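Local coordinates for protein p-nitrophenyl phosphatase (Pho2) (Archaeoglobus fulgidus, PDB 3QGM) that probably acts as a metal-dependent phosphatase of the haloacid dehalogenase (HAD) superfamily and binds calcium, at residues A91-T96 and E103-A108. Numbering follows the deposited sequence.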
# COMPACT_ATOMS: atom_id res chain seq x y z
N ALA A 91 25.80 -6.86 -8.30
CA ALA A 91 24.48 -7.50 -8.25
C ALA A 91 23.52 -6.86 -9.27
O ALA A 91 23.64 -5.66 -9.58
CB ALA A 91 23.89 -7.46 -6.84
N LYS A 92 22.62 -7.68 -9.80
CA LYS A 92 21.57 -7.25 -10.72
C LYS A 92 20.37 -6.81 -9.87
O LYS A 92 19.86 -7.57 -9.04
CB LYS A 92 21.14 -8.39 -11.66
CG LYS A 92 22.19 -8.94 -12.65
CD LYS A 92 21.49 -10.06 -13.51
CE LYS A 92 22.43 -10.78 -14.42
NZ LYS A 92 23.68 -11.02 -13.68
N VAL A 93 19.96 -5.57 -10.05
CA VAL A 93 18.96 -4.91 -9.25
C VAL A 93 17.83 -4.35 -10.12
O VAL A 93 18.05 -3.90 -11.27
CB VAL A 93 19.59 -3.77 -8.38
CG1 VAL A 93 20.75 -4.28 -7.56
CG2 VAL A 93 20.05 -2.59 -9.23
N PHE A 94 16.62 -4.39 -9.56
CA PHE A 94 15.44 -3.70 -10.07
C PHE A 94 14.97 -2.79 -8.95
O PHE A 94 14.90 -3.20 -7.77
CB PHE A 94 14.35 -4.68 -10.48
CG PHE A 94 13.03 -4.01 -10.73
CD1 PHE A 94 12.77 -3.41 -11.94
CD2 PHE A 94 12.09 -3.93 -9.73
CE1 PHE A 94 11.57 -2.77 -12.16
CE2 PHE A 94 10.90 -3.28 -9.93
CZ PHE A 94 10.64 -2.69 -11.16
N THR A 95 14.73 -1.53 -9.29
CA THR A 95 14.28 -0.53 -8.34
C THR A 95 12.97 0.17 -8.74
O THR A 95 12.69 0.33 -9.93
CB THR A 95 15.35 0.50 -8.10
OG1 THR A 95 14.94 1.35 -7.05
CG2 THR A 95 15.61 1.34 -9.42
N THR A 96 12.17 0.55 -7.74
CA THR A 96 10.97 1.35 -7.94
C THR A 96 11.32 2.85 -7.88
O THR A 96 10.46 3.70 -8.09
CB THR A 96 9.91 1.09 -6.84
OG1 THR A 96 10.45 1.41 -5.55
CG2 THR A 96 9.45 -0.37 -6.83
N GLU A 103 21.08 6.33 -9.88
CA GLU A 103 22.44 6.86 -9.98
C GLU A 103 23.36 6.19 -8.96
O GLU A 103 24.46 5.78 -9.33
CB GLU A 103 22.48 8.37 -9.80
CG GLU A 103 23.81 9.00 -10.20
CD GLU A 103 23.68 10.25 -11.03
OE1 GLU A 103 22.80 11.10 -10.80
OE2 GLU A 103 24.48 10.35 -11.96
N GLU A 104 22.94 6.15 -7.68
CA GLU A 104 23.80 5.62 -6.63
C GLU A 104 23.95 4.13 -6.82
O GLU A 104 25.01 3.56 -6.60
CB GLU A 104 23.26 5.94 -5.23
CG GLU A 104 23.31 7.44 -4.86
CD GLU A 104 24.77 7.97 -4.65
OE1 GLU A 104 25.70 7.15 -4.57
OE2 GLU A 104 24.97 9.20 -4.53
N LEU A 105 22.90 3.48 -7.27
CA LEU A 105 23.01 2.07 -7.60
C LEU A 105 24.08 1.82 -8.67
O LEU A 105 24.88 0.92 -8.53
CB LEU A 105 21.67 1.51 -8.03
CG LEU A 105 20.60 1.33 -6.95
CD1 LEU A 105 19.33 1.05 -7.67
CD2 LEU A 105 20.91 0.19 -5.89
N ARG A 106 24.05 2.59 -9.76
CA ARG A 106 25.06 2.47 -10.82
C ARG A 106 26.43 2.88 -10.33
O ARG A 106 27.41 2.20 -10.60
CB ARG A 106 24.71 3.29 -12.06
CG ARG A 106 23.72 2.60 -12.95
CD ARG A 106 24.05 2.70 -14.49
NE ARG A 106 23.04 2.00 -15.30
CZ ARG A 106 21.84 2.49 -15.49
NH1 ARG A 106 21.54 3.64 -14.93
NH2 ARG A 106 20.94 1.86 -16.23
N LEU A 107 26.48 3.93 -9.54
CA LEU A 107 27.77 4.38 -8.99
C LEU A 107 28.43 3.35 -8.09
O LEU A 107 29.64 3.30 -8.01
CB LEU A 107 27.64 5.70 -8.23
CG LEU A 107 27.41 6.98 -9.02
CD1 LEU A 107 26.99 8.09 -8.06
CD2 LEU A 107 28.67 7.42 -9.79
N ALA A 108 27.64 2.51 -7.43
CA ALA A 108 28.20 1.43 -6.62
C ALA A 108 28.56 0.19 -7.43
O ALA A 108 28.91 -0.84 -6.85
CB ALA A 108 27.27 1.07 -5.47
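V93 on strand 92-95 and L105 on helix 99-107 face each other with their CA atoms 8.2 Å apart, the nearest CA pair across the two segments. Strand, helix and the following strand 111-112 form a beta-alpha-beta unit: the helix packs on one face of a five-stranded parallel sheet, separate from the sheet at whose strand ends the calcium-binding aspartates D14, D16 and D212 sit. Side chains alternate along the strand, V93 and T95 pointing at the helix and F94 at the other face, where it meets A118 and L121. The contact is small, 120 Å² in all, and purely apolar between the segments. Of 103-108, L105 is the residue that meets 91-96, its CG anti to its own carbonyl carbon (chi1 -71°), which sends the branched end toward the strand, at a slant across the V93 and T95 side chains; I112 and L110 also touch this leucine. T95 OG1 hydrogen-bonds to V122 O on the adjacent strand and to G97 N just after the segment, so the polar atom is satisfied within the buried layer. One methyl, L105 CD1, does the touching, resting 4.0 Å from V93 CG2. The same CD1 sits against T95 CB at 4.0 Å, with T95 OG1 and CG2 flanking it.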